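PDB 2ZTB: crystal protein from Bacillus thuringiensis serovar dakota, which recognises cancer cells as the proteolytically activated toxin parasporin-2 and probably forms pores in their membranes, as aerolysin-type toxins do. Local coordinates for residues L8-L13 against D36-N41; S18-V23 against E43-A48; S29-N34 against W211-R216. One frame throughout, in Å; residues are numbered along the deposited sequence.

All three contacts lie toward one end of a long, mostly beta chain, around helix 20-31 and the short strands near it. Contact 1 is buried and contacts 2 and 3 are at the surface. Contacts 1 and 2, with centres about 6 Å apart, hold the two strands of the hairpin 37-40/43-46, whereas contacts 2 and 3 use the two ends of helix 20-31, its first turn and its last. Their chemistry follows their place. Contact 1 is mainly aliphatic and aromatic with one hydrogen bond from a side-chain amide to a carbonyl, contact 2 sets a proline on a tyrosine face beside a carboxylate, and contact 3 rests on a tyrosine-tryptophan stack.

Contact 1 (L8-L13 against D36-N41); sequences LMFNEL and DGIALN
The Phe10 ring receives Leu40 over one face: CB of Leu40 lies 4.0 Å from the centroid of the Phe10 ring and 29° off its normal, a CH-pi contact. Ile38 reaches the ring obliquely, its CD1 coming to 3.6 Å from CE2 of Phe10, and Tyr45 of the next strand meets the same ring. The second flat group, the amide of Asn41, has its partner in its own plane. Its ND2 donates to Leu8 O at 2.8 Å, a bent bond of 131° at the hydrogen that nevertheless falls on a lone pair in the carbonyl plane, and its OD1 accepts from the backbone N of Cys61.

Leu40 lies between the Phe10 ring and the Leu8 carbonyl. With CG anti to the backbone N (chi1 178°), it extends toward the 8-13 segment and sets CD2 at 3.4 Å from Leu8 O and 4.2 Å from CD1 of Leu13. Strand alternation turns Ile38 and Leu40 to this side and Ala39 to the other, so that the inward side chains pack against the 3-10 segment 10-13. Just before that segment, Met9 N donates to OE2 of Glu12, at 2.9 Å, on the anti lone pair, and this carboxylate also forms a salt bridge with Lys63.

The contact thus joins the loop after strand 4-7 to strand 37-40 chiefly by hydrocarbon, while one asparagine satisfies a buried carbonyl and reaches a third backbone segment.

Contact 2 (S18-V23 against E43-A48); sequences SSPESV and ETYFNA
Pro20 sets its CB-CG edge over one face of Tyr45, its CG 3.7 Å from the centroid of the Tyr45 ring and only 11° off the normal, a close CH-pi contact. CB of Pro20 serves both aromatics, standing 3.6 Å from CD2 of Tyr45 and 3.8 Å from CZ of Phe46. Phe46 turns its edge to the helix, where CE1 comes to 3.5 Å from Pro20 O. Glu21 reaches the rim on the other side of CZ, near its plane: a bend at chi2 (76°) swings its carboxylate round until OE2 is 3.8 Å from CE2 of Phe46, the two planes nearly perpendicular.

Around this shell, Tyr45 packs on Ile38 and lays its CD2 over the face of Phe46, and Arg24 makes a cation-pi contact with Phe46. The proline itself is placed by the start of helix 20-31. Ser19 is the N-cap, and with Ser22 it forms a capping box in which Ser22 N donates to Ser19 OG and Ser19 N to Ser22 OG, each 3.1 Å. A first-turn position suits proline, which has no N-H to offer.

Carbonyl and carboxylate oxygens meet the ring at its rim, which carries partial positive charge, so the polar helix start and the aromatic strand are probably mildly attractive here even without a hydrogen bond between them.

Contact 3 (S29-N34 against W211-R216); sequences SIYGTN and WFNPAR
Here the last turn of helix 20-31 packs on strand 210-214, a strand of the antiparallel sheet that pairs with 168-199 through backbone bonds of Trp211 with Ala197 and of Asn213 with Phe195. The contact centres on a face-to-face aromatic stack. Tyr31 sets its ring over the five-membered ring of Trp211, the centroids 4.2 Å apart and the planes tilted by 30°, and the closest carbons are CE2 of Tyr31 and CD2 of Trp211 at 3.4 Å. The other face of the Tyr31 ring is backed by CG2 of its helix neighbour Ile30, so the tyrosine is held between an aliphatic branch and an indole.

Trp211 keeps its CG beside the backbone N (chi1 -71°), which brings the indole over the helix end, and its NE1 donates to the carbonyl of His208. The side chain of Asn213 comes from the strand toward the hydroxyl of Tyr31, its amide plane 67° from that ring. Phe212, alternating to the other side of the strand, stacks with Tyr59. Tryptophan and tyrosine suit such a partly exposed seam because each combines a broad apolar face with a polar atom. Directly after Tyr31 the helix stops at Gly32, whose positive phi is easy for glycine. Beyond the stack, the hydroxyl of Tyr31 lies off the rim of the indole, OH 3.4 Å from CE3 of Trp211.

Contact 1 (L8-L13 against D36-N41)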
loop_
_atom_site.group_PDB
_atom_site.type_symbol
_atom_site.label_atom_id
_atom_site.label_comp_id
_atom_site.label_asym_id
_atom_site.label_seq_id
_atom_site.Cartn_x
_atom_site.Cartn_y
_atom_site.Cartn_z
ATOM N N LEU A 8 -12.599 -7.021 15.553
ATOM C CA LEU A 8 -11.752 -6.088 16.266
ATOM C C LEU A 8 -11.097 -6.886 17.396
ATOM O O LEU A 8 -11.739 -7.752 18.016
ATOM C CB LEU A 8 -12.579 -4.914 16.789
ATOM C CG LEU A 8 -11.833 -3.786 17.524
ATOM C CD1 LEU A 8 -10.974 -2.958 16.566
ATOM C CD2 LEU A 8 -12.836 -2.897 18.298
ATOM N N MET A 9 -9.814 -6.636 17.630
ATOM C CA MET A 9 -9.073 -7.342 18.668
ATOM C C MET A 9 -8.706 -6.384 19.811
ATOM O O MET A 9 -8.660 -5.174 19.606
ATOM C CB MET A 9 -7.812 -7.978 18.071
ATOM C CG MET A 9 -8.053 -8.855 16.812
ATOM S SD MET A 9 -8.946 -10.379 17.206
ATOM C CE MET A 9 -7.702 -11.324 18.106
ATOM N N PHE A 10 -8.452 -6.922 21.003
ATOM C CA PHE A 10 -8.043 -6.102 22.152
ATOM C C PHE A 10 -6.722 -5.356 21.938
ATOM O O PHE A 10 -6.541 -4.259 22.487
ATOM C CB PHE A 10 -7.992 -6.910 23.455
ATOM C CG PHE A 10 -9.322 -6.974 24.194
ATOM C CD1 PHE A 10 -9.986 -8.182 24.357
ATOM C CD2 PHE A 10 -9.899 -5.827 24.729
ATOM C CE1 PHE A 10 -11.198 -8.251 25.030
ATOM C CE2 PHE A 10 -11.116 -5.887 25.404
ATOM C CZ PHE A 10 -11.768 -7.099 25.555
ATOM N N ASN A 11 -5.806 -5.948 21.160
ATOM C CA ASN A 11 -4.497 -5.342 20.918
ATOM C C ASN A 11 -4.528 -4.235 19.867
ATOM O O ASN A 11 -3.500 -3.658 19.526
ATOM C CB ASN A 11 -3.399 -6.400 20.655
ATOM C CG ASN A 11 -3.519 -7.118 19.283
ATOM O OD1 ASN A 11 -2.593 -7.828 18.894
ATOM N ND2 ASN A 11 -4.625 -6.941 18.569
ATOM N N GLU A 12 -5.731 -3.932 19.393
ATOM C CA GLU A 12 -5.986 -2.872 18.412
ATOM C C GLU A 12 -6.784 -1.708 18.995
ATOM O O GLU A 12 -7.079 -0.754 18.277
ATOM C CB GLU A 12 -6.854 -3.412 17.284
ATOM C CG GLU A 12 -6.180 -4.338 16.351
ATOM C CD GLU A 12 -7.133 -4.767 15.268
ATOM O OE1 GLU A 12 -6.967 -4.263 14.141
ATOM O OE2 GLU A 12 -8.057 -5.562 15.560
ATOM N N LEU A 13 -7.175 -1.810 20.262
ATOM C CA LEU A 13 -7.938 -0.748 20.935
ATOM C C LEU A 13 -7.242 0.608 20.891
ATOM O O LEU A 13 -7.895 1.633 20.735
ATOM C CB LEU A 13 -8.292 -1.172 22.362
ATOM C CG LEU A 13 -9.742 -1.686 22.530
ATOM C CD1 LEU A 13 -10.263 -2.566 21.393
ATOM C CD2 LEU A 13 -9.999 -2.327 23.898
ATOM N N ASP A 36 -16.437 -6.678 36.710
ATOM C CA ASP A 36 -15.363 -7.598 37.020
ATOM C C ASP A 36 -14.492 -7.806 35.791
ATOM O O ASP A 36 -13.268 -7.871 35.888
ATOM C CB ASP A 36 -15.943 -8.937 37.458
ATOM C CG ASP A 36 -16.334 -8.970 38.913
ATOM O OD1 ASP A 36 -15.997 -8.044 39.680
ATOM O OD2 ASP A 36 -16.993 -9.953 39.293
ATOM N N GLY A 37 -15.127 -7.919 34.630
ATOM C CA GLY A 37 -14.406 -8.153 33.394
ATOM C C GLY A 37 -15.163 -7.657 32.185
ATOM O O GLY A 37 -16.337 -7.295 32.288
ATOM N N ILE A 38 -14.485 -7.668 31.038
ATOM C CA ILE A 38 -15.043 -7.188 29.770
ATOM C C ILE A 38 -14.749 -8.226 28.689
ATOM O O ILE A 38 -13.980 -9.144 28.919
ATOM C CB ILE A 38 -14.509 -5.770 29.369
ATOM C CG1 ILE A 38 -12.991 -5.791 29.091
ATOM C CG2 ILE A 38 -14.945 -4.692 30.439
ATOM C CD1 ILE A 38 -12.411 -4.512 28.455
ATOM N N ALA A 39 -15.373 -8.084 27.524
ATOM C CA ALA A 39 -15.305 -9.082 26.481
ATOM C C ALA A 39 -15.482 -8.461 25.105
ATOM O O ALA A 39 -16.199 -7.480 24.944
ATOM C CB ALA A 39 -16.354 -10.163 26.714
ATOM N N LEU A 40 -14.799 -9.049 24.121
ATOM C CA LEU A 40 -14.837 -8.614 22.734
ATOM C C LEU A 40 -14.715 -9.862 21.914
ATOM O O LEU A 40 -13.735 -10.599 22.042
ATOM C CB LEU A 40 -13.661 -7.675 22.432
ATOM C CG LEU A 40 -13.429 -7.091 21.036
ATOM C CD1 LEU A 40 -14.606 -6.223 20.579
ATOM C CD2 LEU A 40 -12.146 -6.291 21.031
ATOM N N ASN A 41 -15.707 -10.105 21.065
ATOM C CA ASN A 41 -15.686 -11.274 20.177
ATOM C C ASN A 41 -15.285 -12.545 20.953
ATOM O O ASN A 41 -16.030 -12.965 21.852
ATOM C CB ASN A 41 -14.799 -10.999 18.960
ATOM C CG ASN A 41 -15.258 -9.777 18.174
ATOM O OD1 ASN A 41 -16.426 -9.675 17.812
ATOM N ND2 ASN A 41 -14.339 -8.852 17.900
#

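Contact 2 (S18-V23 against E43-A48)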
loop_
_atom_site.group_PDB
_atom_site.type_symbol
_atom_site.label_atom_id
_atom_site.label_comp_id
_atom_site.label_asym_id
_atom_site.label_seq_id
_atom_site.Cartn_x
_atom_site.Cartn_y
_atom_site.Cartn_z
ATOM N N SER A 18 -8.158 3.982 22.376
ATOM C CA SER A 18 -8.688 3.418 23.599
ATOM C C SER A 18 -7.837 2.287 24.169
ATOM O O SER A 18 -6.746 1.981 23.655
ATOM C CB SER A 18 -10.143 2.976 23.402
ATOM O OG SER A 18 -10.842 3.942 22.645
ATOM N N SER A 19 -8.342 1.697 25.253
ATOM C CA SER A 19 -7.633 0.684 26.003
ATOM C C SER A 19 -8.667 -0.209 26.678
ATOM O O SER A 19 -9.831 0.162 26.768
ATOM C CB SER A 19 -6.671 1.329 27.024
ATOM O OG SER A 19 -7.351 2.173 27.963
ATOM N N PRO A 20 -8.272 -1.421 27.103
ATOM C CA PRO A 20 -9.223 -2.184 27.911
ATOM C C PRO A 20 -9.647 -1.438 29.178
ATOM O O PRO A 20 -10.801 -1.569 29.634
ATOM C CB PRO A 20 -8.438 -3.454 28.261
ATOM C CG PRO A 20 -7.452 -3.592 27.111
ATOM C CD PRO A 20 -7.030 -2.185 26.840
ATOM N N GLU A 21 -8.728 -0.668 29.748
ATOM C CA GLU A 21 -9.007 0.062 30.988
ATOM C C GLU A 21 -10.011 1.169 30.746
ATOM O O GLU A 21 -10.833 1.445 31.594
ATOM C CB GLU A 21 -7.724 0.651 31.587
ATOM C CG GLU A 21 -6.739 -0.373 32.178
ATOM C CD GLU A 21 -5.926 -1.166 31.126
ATOM O OE1 GLU A 21 -5.761 -0.705 29.968
ATOM O OE2 GLU A 21 -5.433 -2.266 31.479
ATOM N N SER A 22 -9.941 1.812 29.590
ATOM C CA SER A 22 -10.813 2.916 29.311
ATOM C C SER A 22 -12.212 2.413 28.974
ATOM O O SER A 22 -13.185 3.097 29.277
ATOM C CB SER A 22 -10.238 3.826 28.226
ATOM O OG SER A 22 -10.375 3.281 26.927
ATOM N N VAL A 23 -12.300 1.218 28.366
ATOM C CA VAL A 23 -13.564 0.522 28.074
ATOM C C VAL A 23 -14.230 0.088 29.378
ATOM O O VAL A 23 -15.422 0.315 29.597
ATOM C CB VAL A 23 -13.330 -0.711 27.106
ATOM C CG1 VAL A 23 -14.533 -1.699 27.083
ATOM C CG2 VAL A 23 -12.993 -0.245 25.687
ATOM N N GLU A 43 -12.444 -12.895 22.947
ATOM C CA GLU A 43 -11.484 -12.554 23.994
ATOM C C GLU A 43 -12.196 -11.943 25.189
ATOM O O GLU A 43 -13.323 -11.470 25.077
ATOM C CB GLU A 43 -10.497 -11.508 23.484
ATOM C CG GLU A 43 -9.636 -11.878 22.302
ATOM C CD GLU A 43 -9.072 -10.641 21.649
ATOM O OE1 GLU A 43 -9.848 -9.945 20.950
ATOM O OE2 GLU A 43 -7.863 -10.362 21.836
ATOM N N THR A 44 -11.513 -11.958 26.332
ATOM C CA THR A 44 -11.976 -11.340 27.551
ATOM C C THR A 44 -10.823 -10.534 28.128
ATOM O O THR A 44 -9.675 -10.741 27.744
ATOM C CB THR A 44 -12.420 -12.384 28.607
ATOM O OG1 THR A 44 -11.279 -13.091 29.111
ATOM C CG2 THR A 44 -13.436 -13.366 28.042
ATOM N N TYR A 45 -11.134 -9.610 29.033
ATOM C CA TYR A 45 -10.120 -8.882 29.786
ATOM C C TYR A 45 -10.554 -8.775 31.251
ATOM O O TYR A 45 -11.753 -8.783 31.555
ATOM C CB TYR A 45 -9.873 -7.499 29.168
ATOM C CG TYR A 45 -8.403 -7.153 28.964
ATOM C CD1 TYR A 45 -7.758 -7.428 27.756
ATOM C CD2 TYR A 45 -7.661 -6.568 29.982
ATOM C CE1 TYR A 45 -6.407 -7.113 27.569
ATOM C CE2 TYR A 45 -6.322 -6.256 29.815
ATOM C CZ TYR A 45 -5.706 -6.523 28.619
ATOM O OH TYR A 45 -4.386 -6.188 28.481
ATOM N N PHE A 46 -9.573 -8.696 32.147
ATOM C CA PHE A 46 -9.787 -8.617 33.594
ATOM C C PHE A 46 -10.493 -9.871 34.137
ATOM O O PHE A 46 -10.338 -10.949 33.568
ATOM C CB PHE A 46 -10.501 -7.305 34.003
ATOM C CG PHE A 46 -9.949 -6.073 33.325
ATOM C CD1 PHE A 46 -10.672 -5.434 32.318
ATOM C CD2 PHE A 46 -8.701 -5.562 33.677
ATOM C CE1 PHE A 46 -10.170 -4.311 31.678
ATOM C CE2 PHE A 46 -8.190 -4.427 33.033
ATOM C CZ PHE A 46 -8.933 -3.803 32.036
ATOM N N ASN A 47 -11.255 -9.729 35.226
ATOM C CA ASN A 47 -11.908 -10.866 35.887
ATOM C C ASN A 47 -13.205 -11.276 35.179
ATOM O O ASN A 47 -14.314 -10.968 35.644
ATOM C CB ASN A 47 -12.153 -10.535 37.375
ATOM C CG ASN A 47 -12.778 -11.692 38.159
ATOM O OD1 ASN A 47 -12.653 -12.869 37.792
ATOM N ND2 ASN A 47 -13.452 -11.354 39.254
ATOM N N ALA A 48 -13.060 -11.990 34.068
ATOM C CA ALA A 48 -14.180 -12.250 33.166
ATOM C C ALA A 48 -14.754 -13.672 33.174
ATOM O O ALA A 48 -14.076 -14.639 33.543
ATOM C CB ALA A 48 -13.811 -11.847 31.753
#

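Contact 3 (S29-N34 against W211-R216)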
loop_
_atom_site.group_PDB
_atom_site.type_symbol
_atom_site.label_atom_id
_atom_site.label_comp_id
_atom_site.label_asym_id
_atom_site.label_seq_id
_atom_site.Cartn_x
_atom_site.Cartn_y
_atom_site.Cartn_z
ATOM N N SER A 29 -19.078 3.733 34.375
ATOM C CA SER A 29 -19.890 4.944 34.360
ATOM C C SER A 29 -21.325 4.643 33.935
ATOM O O SER A 29 -22.262 5.221 34.478
ATOM C CB SER A 29 -19.316 5.947 33.376
ATOM O OG SER A 29 -18.188 6.576 33.897
ATOM N N ILE A 30 -21.489 3.769 32.934
ATOM C CA ILE A 30 -22.811 3.497 32.382
ATOM C C ILE A 30 -23.715 2.787 33.401
ATOM O O ILE A 30 -24.901 3.107 33.520
ATOM C CB ILE A 30 -22.740 2.713 31.038
ATOM C CG1 ILE A 30 -22.000 3.535 29.965
ATOM C CG2 ILE A 30 -24.150 2.352 30.555
ATOM C CD1 ILE A 30 -21.571 2.745 28.696
ATOM N N TYR A 31 -23.149 1.833 34.135
ATOM C CA TYR A 31 -23.946 0.930 34.959
ATOM C C TYR A 31 -23.836 1.260 36.435
ATOM O O TYR A 31 -24.667 0.812 37.230
ATOM C CB TYR A 31 -23.625 -0.550 34.634
ATOM C CG TYR A 31 -24.122 -0.913 33.242
ATOM C CD1 TYR A 31 -23.261 -0.884 32.148
ATOM C CD2 TYR A 31 -25.474 -1.176 33.010
ATOM C CE1 TYR A 31 -23.708 -1.156 30.871
ATOM C CE2 TYR A 31 -25.942 -1.446 31.722
ATOM C CZ TYR A 31 -25.046 -1.433 30.660
ATOM O OH TYR A 31 -25.485 -1.695 29.392
ATOM N N GLY A 32 -22.841 2.078 36.788
ATOM C CA GLY A 32 -22.686 2.579 38.160
ATOM C C GLY A 32 -21.881 1.649 39.060
ATOM O O GLY A 32 -21.764 1.889 40.253
ATOM N N THR A 33 -21.336 0.579 38.482
ATOM C CA THR A 33 -20.515 -0.383 39.208
ATOM C C THR A 33 -19.422 -0.803 38.244
ATOM O O THR A 33 -19.679 -1.000 37.056
ATOM C CB THR A 33 -21.350 -1.630 39.670
ATOM O OG1 THR A 33 -22.374 -1.208 40.580
ATOM C CG2 THR A 33 -20.486 -2.691 40.361
ATOM N N ASN A 34 -18.201 -0.900 38.744
ATOM C CA ASN A 34 -17.073 -1.324 37.933
ATOM C C ASN A 34 -17.282 -2.807 37.578
ATOM O O ASN A 34 -17.518 -3.611 38.469
ATOM C CB ASN A 34 -15.779 -1.085 38.726
ATOM C CG ASN A 34 -14.515 -1.180 37.865
ATOM O OD1 ASN A 34 -14.523 -0.902 36.653
ATOM N ND2 ASN A 34 -13.411 -1.557 38.504
ATOM N N TRP A 211 -23.943 -7.415 30.416
ATOM C CA TRP A 211 -24.395 -6.334 29.546
ATOM C C TRP A 211 -23.559 -6.175 28.285
ATOM O O TRP A 211 -22.360 -6.439 28.291
ATOM C CB TRP A 211 -24.412 -5.009 30.320
ATOM C CG TRP A 211 -25.496 -4.994 31.315
ATOM C CD1 TRP A 211 -25.400 -5.322 32.628
ATOM C CD2 TRP A 211 -26.869 -4.668 31.074
ATOM N NE1 TRP A 211 -26.619 -5.220 33.224
ATOM C CE2 TRP A 211 -27.545 -4.817 32.296
ATOM C CE3 TRP A 211 -27.589 -4.251 29.941
ATOM C CZ2 TRP A 211 -28.919 -4.567 32.435
ATOM C CZ3 TRP A 211 -28.973 -4.004 30.083
ATOM C CH2 TRP A 211 -29.605 -4.155 31.322
ATOM N N PHE A 212 -24.214 -5.713 27.219
ATOM C CA PHE A 212 -23.581 -5.365 25.945
ATOM C C PHE A 212 -23.924 -3.946 25.558
ATOM O O PHE A 212 -25.068 -3.512 25.707
ATOM C CB PHE A 212 -24.005 -6.350 24.848
ATOM C CG PHE A 212 -23.810 -7.772 25.250
ATOM C CD1 PHE A 212 -24.835 -8.472 25.882
ATOM C CD2 PHE A 212 -22.576 -8.395 25.062
ATOM C CE1 PHE A 212 -24.651 -9.771 26.308
ATOM C CE2 PHE A 212 -22.374 -9.704 25.483
ATOM C CZ PHE A 212 -23.417 -10.393 26.107
ATOM N N ASN A 213 -22.921 -3.213 25.100
ATOM C CA ASN A 213 -23.098 -1.848 24.644
ATOM C C ASN A 213 -22.399 -1.695 23.322
ATOM O O ASN A 213 -21.341 -2.290 23.118
ATOM C CB ASN A 213 -22.526 -0.848 25.657
ATOM C CG ASN A 213 -23.481 -0.567 26.782
ATOM O OD1 ASN A 213 -24.269 0.372 26.725
ATOM N ND2 ASN A 213 -23.442 -1.400 27.801
ATOM N N PRO A 214 -22.992 -0.917 22.399
ATOM C CA PRO A 214 -22.302 -0.687 21.126
ATOM C C PRO A 214 -20.931 -0.090 21.377
ATOM O O PRO A 214 -20.740 0.643 22.353
ATOM C CB PRO A 214 -23.205 0.313 20.387
ATOM C CG PRO A 214 -24.157 0.814 21.399
ATOM C CD PRO A 214 -24.295 -0.230 22.458
ATOM N N ALA A 215 -19.985 -0.425 20.504
ATOM C CA ALA A 215 -18.617 0.093 20.545
ATOM C C ALA A 215 -18.527 1.611 20.790
ATOM O O ALA A 215 -17.644 2.069 21.504
ATOM C CB ALA A 215 -17.878 -0.302 19.236
ATOM N N ARG A 216 -19.436 2.384 20.204
ATOM C CA ARG A 216 -19.435 3.854 20.327
ATOM C C ARG A 216 -19.673 4.340 21.766
ATOM O O ARG A 216 -19.261 5.448 22.121
ATOM C CB ARG A 216 -20.459 4.486 19.355
ATOM C CG ARG A 216 -21.823 4.752 19.957
ATOM C CD ARG A 216 -22.807 5.350 18.950
ATOM N NE ARG A 216 -23.375 4.304 18.099
ATOM C CZ ARG A 216 -24.505 3.655 18.357
ATOM N NH1 ARG A 216 -24.922 2.713 17.525
ATOM N NH2 ARG A 216 -25.216 3.949 19.434
#